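Local coordinates for protein putative modulator of DNA gyrase (Bacteroides thetaiotaomicron, PDB 1VPB) that probably acts as a metallopeptidase of the U62 (PmbA/TldD) family and may modulate DNA gyrase, at residues K240-G245 against L403-S408; K246-V251 against V442-D447; A366-G371 against F396-G401; F389-E394 against G414-L419. One frame throughout, in Å; residues are numbered along the deposited sequence.

All four contacts reach one mixed sheet, and their chemistry largely follows their depth. Interactions 2 and 4 are buried: the first pairs strand 245-251 with the bulged chain at 442-447, the second packs a phenylalanine ring against a glycine and the start of a helix. Interaction 2 nevertheless has a polar, exposed end, where its salt bridge sits. Interaction 1 lies at the surface, where a loop is held mainly through its backbone. Interaction 3, partly buried, joins strands 370-378 and 388-399 near the chain reversal between 388-399 and 402-413. Interactions 3 and 4 share strand 388-399, about 19 Å apart between centres. Strand 245-251 runs beside 370-378, so interactions 2 and 3 also touch.

Interaction 1 (K240-G245 against L403-S408)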
loop_
_atom_site.group_PDB
_atom_site.type_symbol
_atom_site.label_atom_id
_atom_site.label_comp_id
_atom_site.label_asym_id
_atom_site.label_seq_id
_atom_site.Cartn_x
_atom_site.Cartn_y
_atom_site.Cartn_z
ATOM N N LYS A 240 -0.516 -18.407 25.201
ATOM C CA LYS A 240 0.712 -18.385 26.016
ATOM C C LYS A 240 1.842 -19.043 25.213
ATOM O O LYS A 240 1.580 -19.846 24.344
ATOM C CB LYS A 240 0.557 -19.219 27.303
ATOM C CG LYS A 240 -0.163 -18.575 28.463
ATOM C CD LYS A 240 0.139 -19.284 29.778
ATOM C CE LYS A 240 -0.370 -20.721 29.798
ATOM N NZ LYS A 240 -0.294 -21.316 31.175
ATOM N N LYS A 241 3.090 -18.751 25.567
ATOM C CA LYS A 241 4.237 -19.466 25.031
ATOM C C LYS A 241 4.235 -20.913 25.512
ATOM O O LYS A 241 3.605 -21.231 26.513
ATOM C CB LYS A 241 5.540 -18.806 25.488
ATOM C CG LYS A 241 5.776 -17.405 24.916
ATOM C CD LYS A 241 7.058 -16.756 25.490
ATOM C CE LYS A 241 7.651 -15.695 24.537
ATOM N NZ LYS A 241 9.070 -15.346 24.888
ATOM N N VAL A 242 4.947 -21.778 24.788
ATOM C CA VAL A 242 5.184 -23.168 25.211
ATOM C C VAL A 242 6.693 -23.405 25.174
ATOM O O VAL A 242 7.432 -22.551 24.684
ATOM C CB VAL A 242 4.456 -24.186 24.310
ATOM C CG1 VAL A 242 2.942 -23.974 24.381
ATOM C CG2 VAL A 242 4.945 -24.082 22.846
ATOM N N GLN A 243 7.158 -24.543 25.682
ATOM C CA GLN A 243 8.605 -24.801 25.726
ATOM C C GLN A 243 9.194 -24.815 24.320
ATOM O O GLN A 243 8.576 -25.325 23.385
ATOM C CB GLN A 243 8.930 -26.129 26.397
ATOM C CG GLN A 243 10.429 -26.336 26.656
ATOM N N SER A 244 10.382 -24.239 24.181
ATOM C CA SER A 244 11.077 -24.240 22.904
ATOM C C SER A 244 11.544 -25.645 22.540
ATOM O O SER A 244 11.866 -26.449 23.423
ATOM C CB SER A 244 12.268 -23.299 22.975
ATOM O OG SER A 244 11.783 -21.984 23.097
ATOM N N GLY A 245 11.567 -25.947 21.248
ATOM C CA GLY A 245 12.135 -27.208 20.790
ATOM C C GLY A 245 11.515 -27.668 19.495
ATOM O O GLY A 245 10.890 -26.888 18.794
ATOM N N LEU A 403 -6.135 -30.793 20.647
ATOM C CA LEU A 403 -5.714 -29.424 20.834
ATOM C C LEU A 403 -5.815 -29.096 22.298
ATOM O O LEU A 403 -6.859 -29.350 22.930
ATOM C CB LEU A 403 -6.595 -28.465 20.028
ATOM C CG LEU A 403 -6.676 -28.630 18.505
ATOM C CD1 LEU A 403 -7.371 -27.472 17.895
ATOM C CD2 LEU A 403 -5.293 -28.764 17.936
ATOM N N THR A 404 -4.742 -28.565 22.878
ATOM C CA THR A 404 -4.802 -28.153 24.274
ATOM C C THR A 404 -4.513 -26.663 24.409
ATOM O O THR A 404 -5.379 -25.846 24.090
ATOM C CB THR A 404 -3.888 -29.027 25.166
ATOM O OG1 THR A 404 -2.531 -28.967 24.701
ATOM C CG2 THR A 404 -4.268 -30.511 25.035
ATOM N N GLN A 405 -3.320 -26.315 24.880
ATOM C CA GLN A 405 -3.027 -24.943 25.262
ATOM C C GLN A 405 -3.047 -24.036 24.068
ATOM O O GLN A 405 -2.452 -24.367 23.024
ATOM C CB GLN A 405 -1.657 -24.860 25.930
ATOM C CG GLN A 405 -1.376 -23.488 26.543
ATOM C CD GLN A 405 0.095 -23.144 26.581
ATOM O OE1 GLN A 405 0.566 -22.335 25.765
ATOM N NE2 GLN A 405 0.838 -23.770 27.491
ATOM N N PRO A 406 -3.739 -22.908 24.157
ATOM C CA PRO A 406 -3.659 -21.915 23.075
ATOM C C PRO A 406 -2.279 -21.280 23.082
ATOM O O PRO A 406 -1.708 -21.043 24.155
ATOM C CB PRO A 406 -4.740 -20.894 23.429
ATOM C CG PRO A 406 -5.207 -21.216 24.761
ATOM C CD PRO A 406 -4.628 -22.492 25.246
ATOM N N VAL A 407 -1.732 -21.046 21.898
ATOM C CA VAL A 407 -0.349 -20.647 21.768
ATOM C C VAL A 407 -0.194 -19.318 21.043
ATOM O O VAL A 407 -0.864 -19.052 20.053
ATOM C CB VAL A 407 0.466 -21.720 20.973
ATOM C CG1 VAL A 407 1.880 -21.234 20.691
ATOM C CG2 VAL A 407 0.507 -23.006 21.750
ATOM N N SER A 408 0.723 -18.505 21.556
ATOM C CA SER A 408 1.223 -17.331 20.864
ATOM C C SER A 408 2.609 -16.989 21.405
ATOM O O SER A 408 3.170 -17.725 22.211
ATOM C CB SER A 408 0.270 -16.157 21.046
ATOM O OG SER A 408 0.304 -15.719 22.401
#
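Gln405 stands at the corner of its strand and reaches toward the loop 240-245 with an extended side chain. Its CG is anti to the backbone N (chi1 -171°), which carries the amide group in among the backbone of Lys240 and Lys241 and the side chain of Val242. Gln405 CD is 3.7 Å from Val242 CG1, the two side chains running past each other in opposite directions, while the Lys240 side chain crosses the glutamine at about a right angle. At Pro406 the backbone takes over: the carbonyl O of Pro406 accepts from Lys240 N at 3.1 Å, the donor standing above the carbonyl plane. Val407 is bridged to Lys240, and Val407 CA makes a C-H...O contact with Lys240 O at 3.3 Å. Val407 CG2 meets Val242 CG1 at 3.7 Å, the apolar part of this contact. Ser408 N then donates to Lys240 O over 3.2 Å in a fairly straight bond (160° at the hydrogen), so that one carbonyl oxygen receives both an N-H and a CA-H. A further C-H...O contact joins Lys241 CA to Ser408 O. The segment 240-245 thus adds a single beta bridge beside strand 402-413 on its way from helix 225-234 to strand 245-251. Strand 388-399 flanks Val407 through Ile393 and the backbone of Gly395, while Val242 also packs on Met410 and on Ile372 of strand 370-378.

Interaction 2 (K246-V251 against V442-D447); sequences KYTMVV and VFEGVD
Lys246 and Asp447 reach across one exposed end of the pairing, their side chains crossing obliquely. The lysine chain bends at chi2 (-74°), bringing Lys246 NZ to 2.9 Å from Asp447 OD2 in a salt bridge that meets the carboxylate from above its plane. With an alanine at Asp447, the Lys246 ammonium is likely to lose this mate and its chain to swing more freely. Thr248 and Glu444 instead lie side by side and point the same way: Thr248 OG1 donates to Glu444 OE1 at 2.8 Å, on the syn side of the carboxylate but well out of its plane, and Thr248 CG2 packs 3.6 Å from Val442 CG1. On the face carrying Tyr247, Met249, Phe443 and Val446, the side chains of Met249 and Phe443 also run alongside each other. The methionine methyl, Met249 CE, approaches Phe443 CD2 to 3.7 Å, Val251 CG2 comes to the edge of the ring, and Met249 CB rests 4.0 Å from Val446 CG2. Paired backbone bonds link Tyr247 with Val446 and Met249 with Phe443; between these pairs the register slips by one residue, a beta bulge at Glu444 and Gly445. Strand 370-378 runs along the other edge of strand 245-251, Leu259 of helix 256-265 covers Met249, Val251 and Phe443, and Trp420 meets the Phe443 ring edge-to-face.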
loop_
_atom_site.group_PDB
_atom_site.type_symbol
_atom_site.label_atom_id
_atom_site.label_comp_id
_atom_site.label_asym_id
_atom_site.label_seq_id
_atom_site.Cartn_x
_atom_site.Cartn_y
_atom_site.Cartn_z
ATOM N N LYS A 246 11.688 -28.949 19.177
ATOM C CA LYS A 246 11.094 -29.498 17.940
ATOM C C LYS A 246 9.660 -29.886 18.201
ATOM O O LYS A 246 9.385 -30.513 19.229
ATOM C CB LYS A 246 11.798 -30.793 17.546
ATOM C CG LYS A 246 13.276 -30.667 17.222
ATOM C CD LYS A 246 13.486 -30.035 15.908
ATOM C CE LYS A 246 14.963 -29.880 15.605
ATOM N NZ LYS A 246 15.124 -29.465 14.231
ATOM N N TYR A 247 8.789 -29.613 17.239
ATOM C CA TYR A 247 7.408 -30.092 17.288
ATOM C C TYR A 247 7.000 -30.498 15.890
ATOM O O TYR A 247 7.510 -29.971 14.919
ATOM C CB TYR A 247 6.456 -28.972 17.707
ATOM C CG TYR A 247 6.576 -28.490 19.145
ATOM C CD1 TYR A 247 7.502 -27.510 19.502
ATOM C CD2 TYR A 247 5.719 -28.976 20.130
ATOM C CE1 TYR A 247 7.584 -27.046 20.831
ATOM C CE2 TYR A 247 5.796 -28.519 21.429
ATOM C CZ TYR A 247 6.722 -27.554 21.777
ATOM O OH TYR A 247 6.789 -27.108 23.089
ATOM N N THR A 248 6.010 -31.372 15.794
ATOM C CA THR A 248 5.274 -31.543 14.541
ATOM C C THR A 248 4.450 -30.271 14.286
ATOM O O THR A 248 3.712 -29.837 15.174
ATOM C CB THR A 248 4.303 -32.692 14.657
ATOM O OG1 THR A 248 5.008 -33.905 14.985
ATOM C CG2 THR A 248 3.585 -32.958 13.329
ATOM N N MET A 249 4.568 -29.686 13.105
ATOM C CA MET A 249 3.790 -28.495 12.779
ATOM C C MET A 249 2.621 -28.843 11.867
ATOM O O MET A 249 2.810 -29.400 10.795
ATOM C CB MET A 249 4.665 -27.429 12.116
ATOM C CG MET A 249 3.884 -26.167 11.796
ATOM S SD MET A 249 4.794 -24.749 11.204
ATOM C CE MET A 249 5.581 -25.366 9.747
ATOM N N VAL A 250 1.408 -28.513 12.319
ATOM C CA VAL A 250 0.221 -28.625 11.476
ATOM C C VAL A 250 -0.203 -27.192 11.071
ATOM O O VAL A 250 -0.206 -26.282 11.896
ATOM C CB VAL A 250 -0.940 -29.369 12.182
ATOM C CG1 VAL A 250 -2.119 -29.546 11.213
ATOM C CG2 VAL A 250 -0.469 -30.733 12.690
ATOM N N VAL A 251 -0.525 -27.002 9.800
ATOM C CA VAL A 251 -0.976 -25.698 9.297
ATOM C C VAL A 251 -2.310 -25.818 8.579
ATOM O O VAL A 251 -2.499 -26.696 7.746
ATOM C CB VAL A 251 0.053 -25.073 8.349
ATOM C CG1 VAL A 251 -0.312 -23.593 8.073
ATOM C CG2 VAL A 251 1.453 -25.199 8.913
ATOM N N VAL A 442 1.194 -31.055 7.190
ATOM C CA VAL A 442 1.860 -31.542 8.359
ATOM C C VAL A 442 3.343 -31.713 8.056
ATOM O O VAL A 442 3.716 -32.363 7.083
ATOM C CB VAL A 442 1.335 -32.929 8.814
ATOM C CG1 VAL A 442 2.021 -33.334 10.072
ATOM C CG2 VAL A 442 -0.214 -32.906 9.016
ATOM N N PHE A 443 4.161 -31.096 8.894
ATOM C CA PHE A 443 5.610 -31.152 8.769
ATOM C C PHE A 443 6.182 -31.739 10.042
ATOM O O PHE A 443 5.732 -31.404 11.145
ATOM C CB PHE A 443 6.176 -29.737 8.633
ATOM C CG PHE A 443 5.708 -28.978 7.462
ATOM C CD1 PHE A 443 6.426 -29.010 6.245
ATOM C CD2 PHE A 443 4.584 -28.137 7.527
ATOM C CE1 PHE A 443 6.034 -28.248 5.162
ATOM C CE2 PHE A 443 4.198 -27.378 6.412
ATOM C CZ PHE A 443 4.921 -27.442 5.228
ATOM N N GLU A 444 7.195 -32.604 9.936
ATOM C CA GLU A 444 7.821 -33.129 11.130
ATOM C C GLU A 444 9.102 -32.402 11.495
ATOM O O GLU A 444 9.857 -31.989 10.626
ATOM C CB GLU A 444 8.166 -34.611 10.933
ATOM C CG GLU A 444 6.982 -35.552 10.846
ATOM C CD GLU A 444 6.200 -35.681 12.135
ATOM O OE1 GLU A 444 6.705 -35.221 13.193
ATOM O OE2 GLU A 444 5.065 -36.249 12.080
ATOM N N GLY A 445 9.357 -32.311 12.799
ATOM C CA GLY A 445 10.654 -31.869 13.322
ATOM C C GLY A 445 10.942 -30.413 13.010
ATOM O O GLY A 445 11.986 -30.081 12.456
ATOM N N VAL A 446 9.984 -29.556 13.353
ATOM C CA VAL A 446 10.074 -28.124 13.065
ATOM C C VAL A 446 10.429 -27.403 14.379
ATOM O O VAL A 446 9.895 -27.734 15.438
ATOM C CB VAL A 446 8.753 -27.586 12.504
ATOM C CG1 VAL A 446 8.799 -26.065 12.304
ATOM C CG2 VAL A 446 8.425 -28.271 11.168
ATOM N N ASP A 447 11.330 -26.423 14.276
ATOM C CA ASP A 447 11.807 -25.636 15.404
ATOM C C ASP A 447 10.898 -24.474 15.749
ATOM O O ASP A 447 10.580 -23.632 14.888
ATOM C CB ASP A 447 13.222 -25.120 15.117
ATOM C CG ASP A 447 14.258 -26.127 15.446
ATOM O OD1 ASP A 447 14.371 -26.477 16.651
ATOM O OD2 ASP A 447 14.997 -26.609 14.580
#

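Interaction 3 (A366-G371 against F396-G401)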
loop_
_atom_site.group_PDB
_atom_site.type_symbol
_atom_site.label_atom_id
_atom_site.label_comp_id
_atom_site.label_asym_id
_atom_site.label_seq_id
_atom_site.Cartn_x
_atom_site.Cartn_y
_atom_site.Cartn_z
ATOM N N ALA A 366 -5.615 -35.288 14.790
ATOM C CA ALA A 366 -5.874 -36.489 15.589
ATOM C C ALA A 366 -4.692 -37.466 15.563
ATOM O O ALA A 366 -4.512 -38.267 16.497
ATOM C CB ALA A 366 -7.123 -37.163 15.093
ATOM N N GLY A 367 -3.881 -37.403 14.508
ATOM C CA GLY A 367 -2.723 -38.296 14.364
ATOM C C GLY A 367 -1.403 -37.792 14.918
ATOM O O GLY A 367 -0.382 -38.475 14.798
ATOM N N VAL A 368 -1.404 -36.615 15.546
ATOM C CA VAL A 368 -0.155 -35.993 16.011
ATOM C C VAL A 368 0.016 -36.111 17.521
ATOM O O VAL A 368 -0.837 -35.691 18.291
ATOM C CB VAL A 368 -0.091 -34.517 15.590
ATOM C CG1 VAL A 368 1.130 -33.843 16.192
ATOM C CG2 VAL A 368 -0.087 -34.413 14.056
ATOM N N GLU A 369 1.147 -36.664 17.937
ATOM C CA GLU A 369 1.420 -36.917 19.363
ATOM C C GLU A 369 1.942 -35.657 20.062
ATOM O O GLU A 369 1.548 -35.374 21.176
ATOM C CB GLU A 369 2.434 -38.061 19.505
ATOM C CG GLU A 369 2.656 -38.586 20.921
ATOM C CD GLU A 369 3.762 -39.635 20.964
ATOM O OE1 GLU A 369 4.456 -39.828 19.937
ATOM O OE2 GLU A 369 3.947 -40.264 22.027
ATOM N N LYS A 370 2.846 -34.918 19.423
ATOM C CA LYS A 370 3.345 -33.678 20.013
ATOM C C LYS A 370 3.572 -32.665 18.934
ATOM O O LYS A 370 4.489 -32.798 18.118
ATOM C CB LYS A 370 4.648 -33.903 20.763
ATOM C CG LYS A 370 5.290 -32.645 21.353
ATOM C CD LYS A 370 6.531 -33.000 22.206
ATOM C CE LYS A 370 7.341 -31.754 22.550
ATOM N NZ LYS A 370 8.563 -32.075 23.333
ATOM N N GLY A 371 2.712 -31.657 18.891
ATOM C CA GLY A 371 2.790 -30.724 17.805
ATOM C C GLY A 371 2.223 -29.393 18.190
ATOM O O GLY A 371 1.805 -29.187 19.330
ATOM N N PHE A 396 -2.451 -23.626 18.569
ATOM C CA PHE A 396 -2.677 -24.518 19.678
ATOM C C PHE A 396 -1.605 -25.571 19.782
ATOM O O PHE A 396 -1.112 -26.085 18.766
ATOM C CB PHE A 396 -4.011 -25.227 19.509
ATOM C CG PHE A 396 -5.167 -24.356 19.807
ATOM C CD1 PHE A 396 -5.723 -23.580 18.810
ATOM C CD2 PHE A 396 -5.670 -24.281 21.109
ATOM C CE1 PHE A 396 -6.785 -22.739 19.082
ATOM C CE2 PHE A 396 -6.737 -23.453 21.383
ATOM C CZ PHE A 396 -7.289 -22.678 20.347
ATOM N N LEU A 397 -1.285 -25.913 21.019
ATOM C CA LEU A 397 -0.511 -27.108 21.286
ATOM C C LEU A 397 -1.375 -28.325 20.929
ATOM O O LEU A 397 -2.603 -28.306 21.117
ATOM C CB LEU A 397 -0.096 -27.113 22.753
ATOM C CG LEU A 397 0.885 -28.134 23.286
ATOM C CD1 LEU A 397 2.178 -28.093 22.468
ATOM C CD2 LEU A 397 1.150 -27.868 24.780
ATOM N N ILE A 398 -0.726 -29.374 20.410
ATOM C CA ILE A 398 -1.371 -30.661 20.095
ATOM C C ILE A 398 -0.698 -31.696 20.955
ATOM O O ILE A 398 0.512 -31.839 20.871
ATOM C CB ILE A 398 -1.191 -31.096 18.609
ATOM C CG1 ILE A 398 -1.619 -30.013 17.606
ATOM C CG2 ILE A 398 -1.999 -32.347 18.343
ATOM C CD1 ILE A 398 -1.221 -30.318 16.164
ATOM N N GLU A 399 -1.479 -32.388 21.776
ATOM C CA GLU A 399 -0.963 -33.405 22.679
ATOM C C GLU A 399 -1.849 -34.634 22.514
ATOM O O GLU A 399 -3.056 -34.576 22.755
ATOM C CB GLU A 399 -0.991 -32.921 24.130
ATOM C CG GLU A 399 -0.321 -31.579 24.397
ATOM C CD GLU A 399 -0.314 -31.214 25.874
ATOM O OE1 GLU A 399 0.549 -31.731 26.623
ATOM O OE2 GLU A 399 -1.157 -30.407 26.292
ATOM N N ASN A 400 -1.239 -35.729 22.069
ATOM C CA ASN A 400 -1.934 -36.982 21.850
ATOM C C ASN A 400 -3.186 -36.779 21.012
ATOM O O ASN A 400 -4.263 -37.262 21.362
ATOM C CB ASN A 400 -2.241 -37.641 23.207
ATOM C CG ASN A 400 -0.977 -37.950 23.974
ATOM O OD1 ASN A 400 -0.034 -38.514 23.411
ATOM N ND2 ASN A 400 -0.929 -37.550 25.245
ATOM N N GLY A 401 -3.033 -36.028 19.920
ATOM C CA GLY A 401 -4.085 -35.883 18.937
ATOM C C GLY A 401 -5.170 -34.892 19.283
ATOM O O GLY A 401 -6.162 -34.810 18.572
#
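Ile398 turns its side chain to chi1 -53°, which sets CG2 anti to the backbone N and sends it to Val368, while CG1 and CD1 extend over Gly371. Ile398 CG2 reaches Val368 CB at 4.0 Å and Val368 O at 3.5 Å, the two side chains crossing at about a right angle. In Leu397 a chi1 of -171° swings the branch the other way along the strand's edge, bringing Leu397 CD1 to 3.3 Å from Gly371 O. A side chain at Gly371 would press on Ile398 CD1 and collide with Val368 CG1, so the close backbone pairing here relies on the glycine's lack of one. Swapping Ile398 for an alanine would probably open a gap beside Val368 and over Gly371, which the CG2 and CD1 branches now fill. Gly371 and Ile398 form an antiparallel hydrogen-bonded pair: Gly371 N donates to Ile398 O at 3.0 Å, and Ile398 N to Gly371 O at 2.8 Å. Beyond the strand, Asn400 and Gly401 both have positive phi, which turns the chain so that Asn400 N donates to Glu369 O in a nearly straight bond at 2.9 Å, and Gly401 N to Val368 O at 2.8 Å in a more bent one. A CB on Gly401 would clash with Ala366 O. The segment 366-371 leads from the neighbourhood of helix 361-366 into strand 370-378, with strand 388-399 on one edge and strand 245-251 on the other. Val250 of the latter packs on both Val368 and Ile398, and Lys370 makes a cation-pi contact with Tyr247.

Interaction 4 (F389-E394 against G414-L419); sequences FSYGIE and GNLITL
The open end of the beta-hairpin formed by strands 388-399 and 402-413 leads directly into the capped start of helix 416-421, and Phe389 meets Gly414 at that junction. The two form an antiparallel hydrogen-bonded pair: Phe389 N donates to Gly414 O at 2.8 Å, and Gly414 N returns a longer bond to Phe389 O at 3.2 Å. With chi1 at 73°, CG sits between the phenylalanine's backbone N and carbonyl carbon, and the ring folds back over the glycine. Gly414 CA lies 4.0 Å from the centroid of the Phe389 ring in a CH-pi contact, and Gly414 N lies above the centre of the same face. A CB on Gly414 would crowd the ring at CZ. At its edge, Leu416 N lies in the ring plane, while Leu416 CD2 packs 3.7 Å from Phe389 CD2 and Leu419 CD2 4.1 Å from Phe389 CE2. Asn415 holds the helix start: Asn415 OD1 accepts from Ile417 N at 3.0 Å, while its ND2 is bound by Thr386 O and Asp388 OD1. The result is a strand-to-helix transition with an asparagine N-cap, its first turn seated on an aromatic ring of the preceding hairpin.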
loop_
_atom_site.group_PDB
_atom_site.type_symbol
_atom_site.label_atom_id
_atom_site.label_comp_id
_atom_site.label_asym_id
_atom_site.label_seq_id
_atom_site.Cartn_x
_atom_site.Cartn_y
_atom_site.Cartn_z
ATOM N N PHE A 389 14.331 -18.809 7.416
ATOM C CA PHE A 389 13.078 -18.133 7.777
ATOM C C PHE A 389 12.888 -18.052 9.275
ATOM O O PHE A 389 13.450 -18.845 10.045
ATOM C CB PHE A 389 11.850 -18.797 7.110
ATOM C CG PHE A 389 11.479 -20.130 7.701
ATOM C CD1 PHE A 389 10.701 -20.209 8.867
ATOM C CD2 PHE A 389 11.936 -21.306 7.118
ATOM C CE1 PHE A 389 10.399 -21.458 9.448
ATOM C CE2 PHE A 389 11.625 -22.541 7.665
ATOM C CZ PHE A 389 10.884 -22.637 8.838
ATOM N N SER A 390 12.095 -17.066 9.683
ATOM C CA SER A 390 11.640 -16.946 11.062
ATOM C C SER A 390 10.288 -16.261 11.005
ATOM O O SER A 390 10.171 -15.140 10.473
ATOM C CB SER A 390 12.622 -16.120 11.896
ATOM O OG SER A 390 12.164 -15.976 13.233
ATOM N N TYR A 391 9.252 -16.920 11.503
ATOM C CA TYR A 391 7.929 -16.302 11.471
ATOM C C TYR A 391 7.258 -16.392 12.801
ATOM O O TYR A 391 7.425 -17.364 13.528
ATOM C CB TYR A 391 6.996 -16.948 10.454
ATOM C CG TYR A 391 7.494 -17.018 9.044
ATOM C CD1 TYR A 391 7.726 -15.859 8.289
ATOM C CD2 TYR A 391 7.623 -18.243 8.415
ATOM C CE1 TYR A 391 8.153 -15.959 6.974
ATOM C CE2 TYR A 391 8.039 -18.337 7.134
ATOM C CZ TYR A 391 8.305 -17.215 6.409
ATOM O OH TYR A 391 8.704 -17.371 5.120
ATOM N N GLY A 392 6.460 -15.384 13.124
ATOM C CA GLY A 392 5.689 -15.457 14.344
ATOM C C GLY A 392 4.466 -16.315 14.106
ATOM O O GLY A 392 3.830 -16.216 13.060
ATOM N N ILE A 393 4.129 -17.128 15.098
ATOM C CA ILE A 393 2.962 -17.987 15.020
ATOM C C ILE A 393 2.047 -17.885 16.254
ATOM O O ILE A 393 2.447 -17.514 17.351
ATOM C CB ILE A 393 3.382 -19.471 14.775
ATOM C CG1 ILE A 393 4.128 -20.049 15.981
ATOM C CG2 ILE A 393 4.197 -19.574 13.481
ATOM C CD1 ILE A 393 3.230 -20.893 16.937
ATOM N N GLU A 394 0.799 -18.221 16.004
ATOM C CA GLU A 394 -0.153 -18.518 17.026
ATOM C C GLU A 394 -0.980 -19.747 16.630
ATOM O O GLU A 394 -1.038 -20.128 15.450
ATOM C CB GLU A 394 -1.042 -17.291 17.236
ATOM C CG GLU A 394 -1.989 -16.963 16.095
ATOM C CD GLU A 394 -2.941 -15.832 16.478
ATOM O OE1 GLU A 394 -3.958 -16.083 17.179
ATOM O OE2 GLU A 394 -2.651 -14.694 16.085
ATOM N N GLY A 414 13.843 -21.942 10.620
ATOM C CA GLY A 414 14.453 -23.040 9.877
ATOM C C GLY A 414 14.855 -22.563 8.512
ATOM O O GLY A 414 15.061 -21.368 8.302
ATOM N N ASN A 415 14.949 -23.504 7.563
ATOM C CA ASN A 415 15.251 -23.185 6.192
ATOM C C ASN A 415 14.132 -23.789 5.364
ATOM O O ASN A 415 13.668 -24.894 5.650
ATOM C CB ASN A 415 16.614 -23.746 5.755
ATOM C CG ASN A 415 16.925 -23.427 4.310
ATOM O OD1 ASN A 415 16.520 -24.144 3.376
ATOM N ND2 ASN A 415 17.632 -22.317 4.100
ATOM N N LEU A 416 13.661 -23.037 4.391
ATOM C CA LEU A 416 12.455 -23.416 3.642
ATOM C C LEU A 416 12.630 -24.732 2.880
ATOM O O LEU A 416 11.683 -25.509 2.738
ATOM C CB LEU A 416 12.026 -22.309 2.701
ATOM C CG LEU A 416 11.406 -21.098 3.416
ATOM C CD1 LEU A 416 11.316 -19.936 2.419
ATOM C CD2 LEU A 416 9.975 -21.440 3.953
ATOM N N ILE A 417 13.825 -24.996 2.397
ATOM C CA ILE A 417 14.030 -26.235 1.664
ATOM C C ILE A 417 13.883 -27.450 2.551
ATOM O O ILE A 417 13.161 -28.373 2.205
ATOM C CB ILE A 417 15.419 -26.226 0.930
ATOM C CG1 ILE A 417 15.480 -25.127 -0.082
ATOM C CG2 ILE A 417 15.684 -27.540 0.222
ATOM C CD1 ILE A 417 16.841 -25.037 -0.735
ATOM N N THR A 418 14.561 -27.462 3.702
ATOM C CA THR A 418 14.437 -28.586 4.646
ATOM C C THR A 418 13.040 -28.648 5.254
ATOM O O THR A 418 12.512 -29.733 5.558
ATOM C CB THR A 418 15.571 -28.612 5.705
ATOM O OG1 THR A 418 15.867 -27.282 6.180
ATOM C CG2 THR A 418 16.865 -29.098 5.044
ATOM N N LEU A 419 12.411 -27.503 5.449
ATOM C CA LEU A 419 11.021 -27.503 5.870
ATOM C C LEU A 419 10.152 -28.290 4.879
ATOM O O LEU A 419 9.450 -29.232 5.273
ATOM C CB LEU A 419 10.476 -26.098 5.965
ATOM C CG LEU A 419 8.988 -26.063 6.374
ATOM C CD1 LEU A 419 8.680 -26.562 7.771
ATOM C CD2 LEU A 419 8.463 -24.674 6.186
#